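Local structure of phosphotransferase (Brucella abortus, 4QPK) at residues Asn152-Gly157 with Gly165-Arg170. The protein is a dimeric histidine phosphotransferase of a phosphorelay, working with the response regulator CtrA to control cell growth, division and intracellular survival. Residues are numbered along the deposited sequence; the frame is centred on the assembly and turned at random.
Sequences NMLLIG and GSLAVR
Leu-154 and Gly-157 of helix 144-160 meet Leu-167 and Val-169 of strand 166-173 in a small, buried contact whose side-chain part is apolar. Two methyls are pressed together: CD2 of Leu-154 lies 3.4 Å from CG2 of Val-169, closer than carbon pairs usually come, and the two side chains cross at about a right angle. CD2 of Leu-154 meets CD2 of Leu-167 more loosely, at 4.2 Å. The other branch of Leu-167 goes to the helix backbone. With its CG anti to the backbone N (chi1 -172°), Leu-167 extends CD1 to 3.4 Å from the carbonyl O of Leu-154 and 3.7 Å from the carbonyl C of Gly-157. Gly-157 has no side chain, which lets that methyl settle directly on the helix. Ala-122 and Phe-126 of helix 115-126 and Ile-182 touch Leu-154, and Phe-133 lies against Leu-167 and Val-169. On the strand's other face, Ala-168 points away from the helix and is partly exposed, as are Ser-166 and Arg-170, the latter salt-bridged to Glu-172. Segments 152-157 and 166-170 run roughly antiparallel (154°), their axes within 9.5 Å, a helix laid on a mixed sheet as in the alpha/beta sandwich of histidine-kinase catalytic domains, which this domain resembles without the regions needed to bind ATP.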
loop_
_atom_site.group_PDB
_atom_site.type_symbol
_atom_site.label_atom_id
_atom_site.label_comp_id
_atom_site.label_asym_id
_atom_site.label_seq_id
_atom_site.Cartn_x
_atom_site.Cartn_y
_atom_site.Cartn_z
ATOM N N ASN B 152 13.303 6.623 3.114
ATOM C CA ASN B 152 12.935 7.295 1.875
ATOM C C ASN B 152 14.137 7.950 1.187
ATOM O O ASN B 152 14.179 8.037 -0.035
ATOM C CB ASN B 152 11.837 8.322 2.131
ATOM C CG ASN B 152 10.453 7.683 2.097
ATOM O OD1 ASN B 152 9.843 7.566 1.033
ATOM N ND2 ASN B 152 9.984 7.228 3.247
ATOM N N MET B 153 15.110 8.388 1.970
ATOM C CA MET B 153 16.354 8.892 1.411
ATOM C C MET B 153 17.117 7.782 0.672
ATOM O O MET B 153 17.836 8.061 -0.276
ATOM C CB MET B 153 17.228 9.502 2.517
ATOM C CG MET B 153 16.698 10.824 3.018
ATOM S SD MET B 153 17.637 11.514 4.389
ATOM C CE MET B 153 19.171 12.025 3.614
ATOM N N LEU B 154 16.970 6.523 1.101
ATOM C CA LEU B 154 17.596 5.420 0.363
ATOM C C LEU B 154 17.016 5.319 -1.035
ATOM O O LEU B 154 17.719 5.012 -1.996
ATOM C CB LEU B 154 17.384 4.084 1.074
ATOM C CG LEU B 154 17.763 4.010 2.541
ATOM C CD1 LEU B 154 17.656 2.556 3.020
ATOM C CD2 LEU B 154 19.145 4.587 2.752
ATOM N N LEU B 155 15.712 5.564 -1.151
ATOM C CA LEU B 155 15.070 5.461 -2.455
ATOM C C LEU B 155 15.532 6.596 -3.371
ATOM O O LEU B 155 15.736 6.389 -4.573
ATOM C CB LEU B 155 13.536 5.461 -2.310
ATOM C CG LEU B 155 12.956 4.263 -1.550
ATOM C CD1 LEU B 155 11.425 4.362 -1.521
ATOM C CD2 LEU B 155 13.368 2.967 -2.209
ATOM N N ILE B 156 15.702 7.788 -2.803
ATOM C CA ILE B 156 16.234 8.921 -3.561
ATOM C C ILE B 156 17.654 8.604 -4.039
ATOM O O ILE B 156 17.995 8.799 -5.205
ATOM C CB ILE B 156 16.258 10.216 -2.724
ATOM C CG1 ILE B 156 14.841 10.639 -2.343
ATOM C CG2 ILE B 156 16.961 11.350 -3.491
ATOM C CD1 ILE B 156 13.966 10.912 -3.535
ATOM N N GLY B 157 18.464 8.077 -3.132
ATOM C CA GLY B 157 19.818 7.684 -3.462
ATOM C C GLY B 157 19.859 6.667 -4.588
ATOM O O GLY B 157 20.629 6.807 -5.539
ATOM N N GLY B 165 25.940 0.897 -9.097
ATOM C CA GLY B 165 27.073 1.431 -8.369
ATOM C C GLY B 165 27.011 1.008 -6.917
ATOM O O GLY B 165 26.801 -0.167 -6.606
ATOM N N SER B 166 27.213 1.967 -6.023
ATOM C CA SER B 166 27.140 1.685 -4.601
ATOM C C SER B 166 26.287 2.720 -3.880
ATOM O O SER B 166 26.268 3.899 -4.240
ATOM C CB SER B 166 28.545 1.645 -3.998
ATOM O OG SER B 166 29.202 2.886 -4.185
ATOM N N LEU B 167 25.561 2.253 -2.870
ATOM C CA LEU B 167 24.789 3.123 -2.005
ATOM C C LEU B 167 25.201 2.773 -0.585
ATOM O O LEU B 167 25.048 1.632 -0.142
ATOM C CB LEU B 167 23.269 2.955 -2.224
ATOM C CG LEU B 167 22.370 3.969 -1.495
ATOM C CD1 LEU B 167 21.020 4.069 -2.212
ATOM C CD2 LEU B 167 22.138 3.626 -0.021
ATOM N N ALA B 168 25.753 3.753 0.120
ATOM C CA ALA B 168 26.265 3.534 1.469
ATOM C C ALA B 168 25.538 4.440 2.445
ATOM O O ALA B 168 25.434 5.647 2.228
ATOM C CB ALA B 168 27.771 3.796 1.529
ATOM N N VAL B 169 25.050 3.839 3.520
ATOM C CA VAL B 169 24.345 4.552 4.577
ATOM C C VAL B 169 25.204 4.690 5.814
ATOM O O VAL B 169 25.808 3.707 6.251
ATOM C CB VAL B 169 23.057 3.802 4.971
ATOM C CG1 VAL B 169 22.243 4.638 5.959
ATOM C CG2 VAL B 169 22.255 3.493 3.748
ATOM N N ARG B 170 25.273 5.896 6.378
ATOM C CA ARG B 170 25.856 6.080 7.710
ATOM C C ARG B 170 24.921 6.819 8.643
ATOM O O ARG B 170 24.409 7.892 8.309
ATOM C CB ARG B 170 27.189 6.849 7.647
ATOM C CG ARG B 170 28.248 6.182 6.823
ATOM C CD ARG B 170 29.627 6.745 7.120
ATOM N NE ARG B 170 29.615 8.197 7.259
ATOM C CZ ARG B 170 29.858 9.055 6.271
ATOM N NH1 ARG B 170 30.106 8.613 5.043
ATOM N NH2 ARG B 170 29.836 10.363 6.509
#